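PDB 5X20: 2-dehydropantoate 2-reductase from Enterococcus faecium DO, which probably catalyses the reduction of ketopantoate to (R)-pantoate with a nicotinamide cofactor, the second step of pantoate formation in pantothenate biosynthesis. Local coordinates for residues V60-V65 against E84-D89; A6-M11 against V26-G31; G196-L201 against H257-Y262. One frame throughout, in Å; residues are numbered along the deposited sequence.

Contact 1: residues V60-V65 against E84-D89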
loop_
_atom_site.group_PDB
_atom_site.type_symbol
_atom_site.label_atom_id
_atom_site.label_comp_id
_atom_site.label_asym_id
_atom_site.label_seq_id
_atom_site.Cartn_x
_atom_site.Cartn_y
_atom_site.Cartn_z
ATOM N N VAL A 60 -29.472 16.991 -18.674
ATOM C CA VAL A 60 -28.758 17.977 -19.457
ATOM C C VAL A 60 -27.261 17.880 -19.151
ATOM O O VAL A 60 -26.864 17.584 -18.021
ATOM C CB VAL A 60 -29.341 19.385 -19.170
ATOM C CG1 VAL A 60 -29.118 19.761 -17.716
ATOM C CG2 VAL A 60 -28.730 20.421 -20.085
ATOM N N LEU A 61 -26.425 18.087 -20.170
ATOM C CA LEU A 61 -24.975 18.261 -19.978
ATOM C C LEU A 61 -24.710 19.494 -19.148
ATOM O O LEU A 61 -25.342 20.534 -19.343
ATOM C CB LEU A 61 -24.261 18.448 -21.303
ATOM C CG LEU A 61 -23.403 17.330 -21.921
ATOM C CD1 LEU A 61 -22.524 17.901 -23.032
ATOM C CD2 LEU A 61 -22.538 16.603 -20.920
ATOM N N GLN A 62 -23.786 19.391 -18.198
ATOM C CA GLN A 62 -23.569 20.487 -17.265
ATOM C C GLN A 62 -23.170 21.761 -17.978
ATOM O O GLN A 62 -23.477 22.851 -17.519
ATOM C CB GLN A 62 -22.514 20.121 -16.221
ATOM C CG GLN A 62 -21.097 19.901 -16.723
ATOM C CD GLN A 62 -20.231 19.266 -15.661
ATOM O OE1 GLN A 62 -20.462 18.119 -15.261
ATOM N NE2 GLN A 62 -19.249 19.994 -15.177
ATOM N N SER A 63 -22.463 21.645 -19.095
ATOM C CA SER A 63 -22.055 22.842 -19.872
ATOM C C SER A 63 -23.224 23.496 -20.664
ATOM O O SER A 63 -23.118 24.648 -21.104
ATOM C CB SER A 63 -20.923 22.479 -20.829
ATOM O OG SER A 63 -21.410 21.539 -21.761
ATOM N N GLU A 64 -24.351 22.800 -20.775
ATOM C CA GLU A 64 -25.522 23.299 -21.493
ATOM C C GLU A 64 -26.669 23.694 -20.606
ATOM O O GLU A 64 -27.793 23.827 -21.055
ATOM C CB GLU A 64 -25.992 22.287 -22.511
ATOM C CG GLU A 64 -24.822 21.859 -23.370
ATOM C CD GLU A 64 -25.186 20.850 -24.425
ATOM O OE1 GLU A 64 -26.230 20.173 -24.282
ATOM O OE2 GLU A 64 -24.384 20.743 -25.385
ATOM N N VAL A 65 -26.410 23.906 -19.341
ATOM C CA VAL A 65 -27.500 24.323 -18.445
ATOM C C VAL A 65 -28.083 25.726 -18.806
ATOM O O VAL A 65 -27.361 26.671 -19.153
ATOM C CB VAL A 65 -26.997 24.292 -17.002
ATOM C CG1 VAL A 65 -27.997 24.930 -16.074
ATOM C CG2 VAL A 65 -26.732 22.863 -16.564
ATOM N N GLU A 84 -15.888 21.576 -8.225
ATOM C CA GLU A 84 -15.702 22.952 -8.594
ATOM C C GLU A 84 -16.189 23.249 -10.032
ATOM O O GLU A 84 -16.915 24.193 -10.278
ATOM C CB GLU A 84 -14.235 23.352 -8.433
ATOM C CG GLU A 84 -13.971 24.801 -8.795
ATOM C CD GLU A 84 -12.694 25.392 -8.224
ATOM O OE1 GLU A 84 -11.623 24.830 -8.558
ATOM O OE2 GLU A 84 -12.774 26.466 -7.537
ATOM N N LYS A 85 -15.704 22.485 -10.972
ATOM C CA LYS A 85 -16.074 22.652 -12.345
ATOM C C LYS A 85 -17.596 22.531 -12.498
ATOM O O LYS A 85 -18.204 23.298 -13.249
ATOM C CB LYS A 85 -15.286 21.645 -13.200
ATOM C CG LYS A 85 -15.696 21.530 -14.637
ATOM C CD LYS A 85 -15.264 22.715 -15.433
ATOM C CE LYS A 85 -15.406 22.480 -16.918
ATOM N NZ LYS A 85 -15.642 23.785 -17.590
ATOM N N MET A 86 -18.218 21.629 -11.755
ATOM C CA MET A 86 -19.659 21.472 -11.831
ATOM C C MET A 86 -20.356 22.742 -11.338
ATOM O O MET A 86 -21.309 23.209 -11.973
ATOM C CB MET A 86 -20.158 20.258 -11.016
ATOM C CG MET A 86 -21.666 20.180 -10.826
ATOM S SD MET A 86 -22.581 19.840 -12.336
ATOM C CE MET A 86 -22.194 18.103 -12.599
ATOM N N LEU A 87 -19.877 23.288 -10.216
ATOM C CA LEU A 87 -20.418 24.516 -9.686
ATOM C C LEU A 87 -20.233 25.684 -10.678
ATOM O O LEU A 87 -21.130 26.518 -10.793
ATOM C CB LEU A 87 -19.825 24.850 -8.332
ATOM C CG LEU A 87 -20.349 23.982 -7.194
ATOM C CD1 LEU A 87 -19.474 24.100 -5.973
ATOM C CD2 LEU A 87 -21.789 24.331 -6.839
ATOM N N GLN A 88 -19.108 25.747 -11.376
ATOM C CA GLN A 88 -18.839 26.821 -12.343
ATOM C C GLN A 88 -19.875 26.724 -13.449
ATOM O O GLN A 88 -20.455 27.721 -13.853
ATOM C CB GLN A 88 -17.479 26.690 -12.989
ATOM C CG GLN A 88 -16.310 26.847 -12.090
ATOM C CD GLN A 88 -15.042 26.826 -12.898
ATOM O OE1 GLN A 88 -15.097 26.816 -14.132
ATOM N NE2 GLN A 88 -13.894 26.873 -12.218
ATOM N N ASP A 89 -20.118 25.501 -13.920
ATOM C CA ASP A 89 -20.995 25.305 -15.069
ATOM C C ASP A 89 -22.457 25.542 -14.772
ATOM O O ASP A 89 -23.192 25.813 -15.665
ATOM C CB ASP A 89 -20.804 23.904 -15.671
ATOM C CG ASP A 89 -19.514 23.761 -16.403
ATOM O OD1 ASP A 89 -18.887 24.791 -16.702
ATOM O OD2 ASP A 89 -19.098 22.630 -16.653
#
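The amide of Gln62 and the carboxylate of Asp89 meet with their planes turned 72° apart. The amide is met at its edge by Asp89: NE2 of Gln62 donates to OD2 of Asp89 over 3.0 Å in a nearly straight bond, with the oxygen close to the amide plane. On the acceptor the same bond is less regular, since OD2 is reached from its anti side and 26° out of the carboxylate plane. One face of the amide is covered by the folded thioether of Met86, whose CE comes to 3.2 Å from OE1 of Gln62. Beyond the amide nitrogen, Lys85 lies alongside, its CG 3.9 Å from Gln62 NE2. The carboxylate is held through its other oxygen as well, because Lys85 NZ forms a salt bridge with Asp89 OD1 at 3.5 Å; two partners on different oxygens limit its rotation.

Gln62 reaches the helix because its CG stands between the backbone N and the carbonyl carbon (chi1 66°) and its chain runs on extended. In Met86 the bend at chi2 brings SD to 3.9 Å from Gln62 CB, and the one at chi3 turns CE towards Gln62 OE1. Asp89 CB also rests 3.4 Å from the carbonyl oxygen of Gln62.

This is a surface contact of the Rossmann domain, joining the end of strand 59-61 to helix 83-90. Backbone bonds from Val60 and Gln62 tie that edge strand to strand 25-30, Val65 packs on Ile29 and Leu93, and helix 83-90 sets Leu87 against Ile113 of helix 109-113.

Contact 2: residues A6-M11 against V26-G31. With NAD (nicotinamide-adenine-dinucleotide), chain G.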
loop_
_atom_site.group_PDB
_atom_site.type_symbol
_atom_site.label_atom_id
_atom_site.label_comp_id
_atom_site.label_asym_id
_atom_site.label_seq_id
_atom_site.Cartn_x
_atom_site.Cartn_y
_atom_site.Cartn_z
ATOM N N ALA A 6 -26.991 17.425 -9.333
ATOM C CA ALA A 6 -25.799 17.876 -10.017
ATOM C C ALA A 6 -24.849 16.739 -9.720
ATOM O O ALA A 6 -24.364 16.612 -8.609
ATOM C CB ALA A 6 -25.362 19.237 -9.490
ATOM N N GLY A 7 -24.582 15.928 -10.742
ATOM C CA GLY A 7 -23.629 14.837 -10.653
ATOM C C GLY A 7 -24.429 13.555 -10.578
ATOM O O GLY A 7 -24.633 13.006 -9.496
ATOM N N ALA A 8 -24.903 13.084 -11.728
ATOM C CA ALA A 8 -25.871 12.005 -11.736
ATOM C C ALA A 8 -25.185 10.674 -12.020
ATOM O O ALA A 8 -25.578 9.934 -12.885
ATOM C CB ALA A 8 -26.966 12.297 -12.738
ATOM N N GLY A 9 -24.183 10.363 -11.213
ATOM C CA GLY A 9 -23.558 9.074 -11.273
ATOM C C GLY A 9 -24.318 8.080 -10.413
ATOM O O GLY A 9 -25.537 8.131 -10.332
ATOM N N ALA A 10 -23.589 7.181 -9.746
ATOM C CA ALA A 10 -24.255 6.137 -9.013
ATOM C C ALA A 10 -25.188 6.720 -7.975
ATOM O O ALA A 10 -26.399 6.377 -7.967
ATOM C CB ALA A 10 -23.260 5.193 -8.383
ATOM N N MET A 11 -24.668 7.613 -7.119
ATOM C CA MET A 11 -25.475 8.146 -5.985
ATOM C C MET A 11 -26.505 9.176 -6.438
ATOM O O MET A 11 -27.618 9.229 -5.960
ATOM C CB MET A 11 -24.562 8.716 -4.909
ATOM C CG MET A 11 -23.719 7.649 -4.234
ATOM S SD MET A 11 -24.618 6.506 -3.127
ATOM C CE MET A 11 -25.373 7.654 -2.031
ATOM N N VAL A 26 -37.581 16.160 -11.285
ATOM C CA VAL A 26 -36.178 15.950 -11.162
ATOM C C VAL A 26 -35.487 16.247 -12.472
ATOM O O VAL A 26 -35.884 15.754 -13.530
ATOM C CB VAL A 26 -35.906 14.507 -10.721
ATOM C CG1 VAL A 26 -34.417 14.222 -10.706
ATOM C CG2 VAL A 26 -36.517 14.268 -9.318
ATOM N N LEU A 27 -34.468 17.094 -12.407
ATOM C CA LEU A 27 -33.584 17.279 -13.519
ATOM C C LEU A 27 -32.175 16.693 -13.164
ATOM O O LEU A 27 -31.579 17.079 -12.165
ATOM C CB LEU A 27 -33.480 18.776 -13.809
ATOM C CG LEU A 27 -32.466 19.178 -14.876
ATOM C CD1 LEU A 27 -32.817 18.595 -16.247
ATOM C CD2 LEU A 27 -32.330 20.691 -14.961
ATOM N N LEU A 28 -31.633 15.822 -14.013
ATOM C CA LEU A 28 -30.252 15.363 -13.872
ATOM C C LEU A 28 -29.318 16.228 -14.668
ATOM O O LEU A 28 -29.635 16.644 -15.771
ATOM C CB LEU A 28 -30.077 13.932 -14.343
ATOM C CG LEU A 28 -31.068 12.912 -13.780
ATOM C CD1 LEU A 28 -30.839 11.551 -14.394
ATOM C CD2 LEU A 28 -31.038 12.831 -12.249
ATOM N N ILE A 29 -28.165 16.523 -14.069
ATOM C CA ILE A 29 -27.135 17.305 -14.714
ATOM C C ILE A 29 -25.828 16.512 -14.570
ATOM O O ILE A 29 -25.529 16.025 -13.478
ATOM C CB ILE A 29 -26.966 18.662 -14.038
ATOM C CG1 ILE A 29 -28.289 19.401 -13.958
ATOM C CG2 ILE A 29 -25.940 19.469 -14.804
ATOM C CD1 ILE A 29 -28.233 20.680 -13.161
ATOM N N ASP A 30 -25.101 16.333 -15.655
ATOM C CA ASP A 30 -23.950 15.457 -15.662
ATOM C C ASP A 30 -22.962 15.873 -16.702
ATOM O O ASP A 30 -23.298 16.587 -17.640
ATOM C CB ASP A 30 -24.351 14.005 -15.904
ATOM C CG ASP A 30 -23.375 13.036 -15.271
ATOM O OD1 ASP A 30 -23.452 12.884 -14.035
ATOM O OD2 ASP A 30 -22.500 12.460 -15.992
ATOM N N GLY A 31 -21.725 15.451 -16.516
ATOM C CA GLY A 31 -20.649 15.804 -17.409
ATOM C C GLY A 31 -20.216 14.683 -18.318
ATOM O O GLY A 31 -19.344 14.868 -19.123
HETATM P PA NAD G . -19.716 8.253 -9.677
HETATM O O1A NAD G . -18.266 8.143 -10.040
HETATM O O2A NAD G . -20.690 7.126 -10.009
HETATM O O5B NAD G . -20.298 9.545 -10.407
HETATM C C5B NAD G . -19.654 10.796 -10.299
HETATM C C4B NAD G . -19.685 11.549 -11.618
HETATM O O4B NAD G . -18.703 10.948 -12.429
HETATM C C3B NAD G . -20.995 11.449 -12.393
HETATM O O3B NAD G . -21.196 12.652 -13.076
HETATM C C2B NAD G . -20.731 10.357 -13.372
HETATM O O2B NAD G . -21.528 10.350 -14.548
HETATM C C1B NAD G . -19.280 10.658 -13.663
HETATM N N9A NAD G . -18.658 9.458 -14.204
HETATM C C8A NAD G . -18.736 8.233 -13.703
HETATM N N7A NAD G . -18.074 7.376 -14.484
HETATM C C5A NAD G . -17.584 8.068 -15.510
HETATM C C6A NAD G . -16.797 7.752 -16.704
HETATM N N6A NAD G . -16.374 6.489 -16.963
HETATM N N1A NAD G . -16.538 8.777 -17.517
HETATM C C2A NAD G . -16.924 10.037 -17.273
HETATM N N3A NAD G . -17.668 10.418 -16.226
HETATM C C4A NAD G . -18.002 9.461 -15.326
HETATM O O3 NAD G . -19.653 8.595 -8.124
HETATM P PN NAD G . -20.708 8.216 -6.976
HETATM O O1N NAD G . -20.363 6.773 -6.587
HETATM O O2N NAD G . -22.133 8.591 -7.270
HETATM O O5D NAD G . -20.106 9.093 -5.782
HETATM C C5D NAD G . -20.544 10.434 -5.602
HETATM C C4D NAD G . -20.235 10.936 -4.188
HETATM O O4D NAD G . -20.969 10.129 -3.244
HETATM C C3D NAD G . -18.761 10.705 -3.915
HETATM O O3D NAD G . -18.193 11.746 -3.145
HETATM C C2D NAD G . -18.735 9.377 -3.164
HETATM O O2D NAD G . -17.582 9.205 -2.332
HETATM C C1D NAD G . -20.032 9.476 -2.382
HETATM N N1N NAD G . -20.597 8.220 -1.912
HETATM C C2N NAD G . -20.704 7.186 -2.778
HETATM C C3N NAD G . -21.224 5.961 -2.324
HETATM C C7N NAD G . -21.440 4.774 -3.237
HETATM O O7N NAD G . -21.908 3.748 -2.762
HETATM N N7N NAD G . -21.288 4.865 -4.562
HETATM C C4N NAD G . -21.674 5.887 -0.991
HETATM C C5N NAD G . -21.599 7.026 -0.139
HETATM C C6N NAD G . -21.088 8.197 -0.613
#
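One carboxylate oxygen serves both the protein turn and the cofactor: OD1 of Asp30 takes the backbone N-H of Ala8 at 2.7 Å through its anti lone pair, and also the ribose hydroxyl O3B of NAD. The latter bond, at 2.5 Å, is shorter than usual and its exact length doubtful. The amide bond is bent, with an angle of 135° at the hydrogen. The second oxygen, Asp30 OD2, accepts from NAD O2B at 2.7 Å and from the backbone N of Trp32, so the carboxylate is gripped at both ends and its rotation is fixed. With chi1 at -152°, CG lies roughly opposite the backbone N, and this swings the group towards the glycine-rich turn.

Gly7 N donates to Ile29 O over 2.9 Å, continuing the parallel pairing that begins where Ala6 faces Ile29. Gly7 then takes a positive phi, and Ala8 forms the centre of an inverse gamma turn.

These residues belong to the beta-alpha-beta unit of a Rossmann fold, with strand 2-6, helix 10-21 and strand 25-30, and Gly7 and Gly9 fit its GxGxxG signature. An acidic residue ending the second strand and holding both adenosine ribose hydroxyls is the classic NAD arrangement; a phosphate on O2B, as in NADP, would probably be disfavoured by the nearby negative charge.

Gly9, at the N-cap position, has no CB, and NAD O5B occupies the place where one would stand. The helix start then supplies nearly straight amide bonds to the pyrophosphate: Ala10 N to NAD O2A at 2.9 Å and Met11 N to NAD O2N at 2.7 Å. The bend at chi2 lays Met11 SD over the nicotinamide face, 3.5 Å from NAD C3N. Behind the turn, Ala8 CB abuts Leu28 CB at 3.9 Å.

Contact 3: residues G196-L201 against H257-Y262. With AOT (2-oxidanylidene-2-phenylazanyl-ethanoic acid), chain H.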
loop_
_atom_site.group_PDB
_atom_site.type_symbol
_atom_site.label_atom_id
_atom_site.label_comp_id
_atom_site.label_asym_id
_atom_site.label_seq_id
_atom_site.Cartn_x
_atom_site.Cartn_y
_atom_site.Cartn_z
ATOM N N GLY A 196 -8.955 3.394 1.085
ATOM C CA GLY A 196 -7.554 3.354 0.702
ATOM C C GLY A 196 -6.915 2.019 0.978
ATOM O O GLY A 196 -6.178 1.491 0.117
ATOM N N LEU A 197 -7.216 1.429 2.137
ATOM C CA LEU A 197 -6.665 0.107 2.460
ATOM C C LEU A 197 -7.158 -0.999 1.502
ATOM O O LEU A 197 -6.348 -1.794 1.007
ATOM C CB LEU A 197 -6.930 -0.280 3.899
ATOM C CG LEU A 197 -6.306 0.584 4.966
ATOM C CD1 LEU A 197 -6.804 0.111 6.332
ATOM C CD2 LEU A 197 -4.793 0.539 4.899
ATOM N N CYS A 198 -8.446 -1.003 1.191
ATOM C CA CYS A 198 -8.982 -1.968 0.190
ATOM C C CYS A 198 -8.370 -1.774 -1.192
ATOM O O CYS A 198 -8.009 -2.717 -1.842
ATOM C CB CYS A 198 -10.507 -1.891 0.106
ATOM S SG CYS A 198 -11.354 -2.595 1.539
ATOM N N THR A 199 -8.265 -0.524 -1.615
ATOM C CA THR A 199 -7.677 -0.221 -2.873
ATOM C C THR A 199 -6.221 -0.675 -3.001
ATOM O O THR A 199 -5.835 -1.215 -4.007
ATOM C CB THR A 199 -7.722 1.263 -3.085
ATOM O OG1 THR A 199 -9.104 1.670 -3.171
ATOM C CG2 THR A 199 -6.996 1.672 -4.361
ATOM N N ILE A 200 -5.418 -0.409 -1.986
ATOM C CA ILE A 200 -3.994 -0.727 -2.011
ATOM C C ILE A 200 -3.783 -2.209 -1.833
ATOM O O ILE A 200 -2.900 -2.804 -2.486
ATOM C CB ILE A 200 -3.222 0.114 -0.953
ATOM C CG1 ILE A 200 -3.005 1.530 -1.475
ATOM C CG2 ILE A 200 -1.888 -0.484 -0.609
ATOM C CD1 ILE A 200 -2.159 1.620 -2.720
ATOM N N LEU A 201 -4.601 -2.841 -1.002
ATOM C CA LEU A 201 -4.398 -4.259 -0.731
ATOM C C LEU A 201 -5.105 -5.179 -1.691
ATOM O O LEU A 201 -4.860 -6.384 -1.680
ATOM C CB LEU A 201 -4.786 -4.584 0.694
ATOM C CG LEU A 201 -3.800 -4.021 1.699
ATOM C CD1 LEU A 201 -4.430 -4.087 3.073
ATOM C CD2 LEU A 201 -2.481 -4.787 1.670
ATOM N N HIS A 257 -18.747 -6.039 -0.033
ATOM C CA HIS A 257 -18.558 -5.013 -1.025
ATOM C C HIS A 257 -17.138 -4.453 -1.051
ATOM O O HIS A 257 -16.393 -4.478 -0.071
ATOM C CB HIS A 257 -19.600 -3.915 -0.838
ATOM C CG HIS A 257 -20.979 -4.382 -1.213
ATOM N ND1 HIS A 257 -21.988 -4.659 -0.304
ATOM C CD2 HIS A 257 -21.464 -4.737 -2.422
ATOM C CE1 HIS A 257 -23.036 -5.131 -0.947
ATOM N NE2 HIS A 257 -22.748 -5.174 -2.232
ATOM N N TYR A 258 -16.795 -3.934 -2.212
ATOM C CA TYR A 258 -15.618 -3.164 -2.437
ATOM C C TYR A 258 -16.000 -1.706 -2.325
ATOM O O TYR A 258 -16.982 -1.266 -2.896
ATOM C CB TYR A 258 -15.052 -3.431 -3.836
ATOM C CG TYR A 258 -14.503 -4.808 -4.032
ATOM C CD1 TYR A 258 -15.352 -5.891 -4.361
ATOM C CD2 TYR A 258 -13.176 -5.056 -3.812
ATOM C CE1 TYR A 258 -14.847 -7.180 -4.500
ATOM C CE2 TYR A 258 -12.658 -6.324 -3.930
ATOM C CZ TYR A 258 -13.488 -7.387 -4.299
ATOM O OH TYR A 258 -12.947 -8.653 -4.433
ATOM N N PRO A 259 -15.218 -0.928 -1.590
ATOM C CA PRO A 259 -15.544 0.438 -1.445
ATOM C C PRO A 259 -15.487 1.182 -2.768
ATOM O O PRO A 259 -14.810 0.752 -3.728
ATOM C CB PRO A 259 -14.409 0.963 -0.502
ATOM C CG PRO A 259 -13.834 -0.241 0.121
ATOM C CD PRO A 259 -13.989 -1.304 -0.878
ATOM N N SER A 260 -16.061 2.371 -2.760
ATOM C CA SER A 260 -16.103 3.180 -3.945
ATOM C C SER A 260 -14.723 3.471 -4.549
ATOM O O SER A 260 -14.563 3.523 -5.777
ATOM C CB SER A 260 -16.863 4.485 -3.658
ATOM O OG SER A 260 -16.126 5.398 -2.867
ATOM N N MET A 261 -13.726 3.711 -3.690
ATOM C CA MET A 261 -12.388 4.067 -4.156
ATOM C C MET A 261 -11.779 2.901 -4.910
ATOM O O MET A 261 -11.148 3.078 -5.918
ATOM C CB MET A 261 -11.502 4.475 -3.006
ATOM C CG MET A 261 -10.099 4.950 -3.438
ATOM S SD MET A 261 -9.146 5.576 -2.020
ATOM C CE MET A 261 -10.013 7.074 -1.631
ATOM N N TYR A 262 -12.015 1.702 -4.431
ATOM C CA TYR A 262 -11.603 0.487 -5.167
ATOM C C TYR A 262 -12.257 0.393 -6.536
ATOM O O TYR A 262 -11.607 0.159 -7.533
ATOM C CB TYR A 262 -11.937 -0.751 -4.323
ATOM C CG TYR A 262 -11.532 -2.031 -4.983
ATOM C CD1 TYR A 262 -12.269 -2.580 -6.038
ATOM C CD2 TYR A 262 -10.420 -2.729 -4.530
ATOM C CE1 TYR A 262 -11.879 -3.751 -6.644
ATOM C CE2 TYR A 262 -10.040 -3.916 -5.110
ATOM C CZ TYR A 262 -10.774 -4.416 -6.178
ATOM O OH TYR A 262 -10.366 -5.575 -6.759
HETATM C C1 AOT H . -19.822 3.278 2.607
HETATM N N1 AOT H . -19.063 3.480 1.558
HETATM O O1 AOT H . -19.077 5.693 1.635
HETATM C C2 AOT H . -19.233 2.805 3.757
HETATM O O2 AOT H . -17.551 3.506 -0.404
HETATM O O3 AOT H . -17.430 5.546 -0.602
HETATM C C8 AOT H . -17.882 4.579 -0.031
HETATM C C7 AOT H . -18.757 4.662 1.127
HETATM C C4 AOT H . -20.013 2.563 4.863
HETATM C C6 AOT H . -21.375 2.771 4.842
HETATM C C5 AOT H . -21.939 3.251 3.700
HETATM C C3 AOT H . -21.182 3.503 2.584
#
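Cys198 lies across the CG-CD bond of the Pro259 ring: its CB is 3.7 Å from Pro259 CD, and SG is equally near CG. The sulfur gets there with chi1 at -72°, anti to the carbonyl carbon. Three residues on from the proline, Tyr262 brings a ring edge to the backbone of the same cysteine, its CD2 standing 3.6 Å from Cys198 O and the oxygen near the ring plane. One face of that ring is occupied by CD2 of Tyr258, centred above it, while the hydroxyl of Tyr262 is hydrogen-bonded to Asp202.

Thr199 and Tyr262 make the closest backbone approach, with CA atoms 4.6 Å apart. Thr199 OG1 lies beside this approach, 3.4 Å from CG of Met261. It also comes within 3.2 Å of Tyr262 N at too poor an angle for a bond, and is hydrogen-bonded instead to Asn195 O in its own helix. Met261, extended as far as SD, lays that sulfur 3.8 Å from Gly196 N.

Both segments lie in the C-terminal, helical region of the ketopantoate reductase. Pro259 stands at the N-cap position of helix 260-267, which starts at the carboxylate of AOT, a phenyl-oxamate, a site consistent with the substrate pocket. Ser260 N donates to AOT O2 in a straight bond (171°), and Ser260 OG is hydrogen-bonded to AOT O3 at 2.6 Å. Asn105 and Asn191 also hydrogen-bond the ligand, and the helix start would probably favour its negative charge.

Helix 205-209 packs Met205 on both Cys198 and Pro259; Met261 reaches Thr272, Ile274 and Ile277. From helix 180-201, Ile200 meets helix 293-308, Leu197 touches Phe297 of the second subunit, and Leu201 O is hydrogen-bonded to Lys305 NZ of the second subunit.

Contacts 1 and 2 are neighbours on one sheet, their centres 11 Å apart: Gln62 N lies 2.9 Å from Asp30 O, a probable hydrogen bond, so the edge strand that leads into Gln62 runs beside the strand that presents the ribose-binding carboxylate. The side chain of Met86 comes to about 6 Å from NAD without binding it. Contact 3 belongs to the C-terminal helical region, with its centre 24 Å from that of contact 2 and nearest atoms about 8 Å apart. The cofactor and AOT bridge this interval, contact 2 gripping the ribose and pyrophosphate while 257-262 holds the carboxylate of AOT. Contact 1 stands furthest from contact 3, centres 29 Å apart.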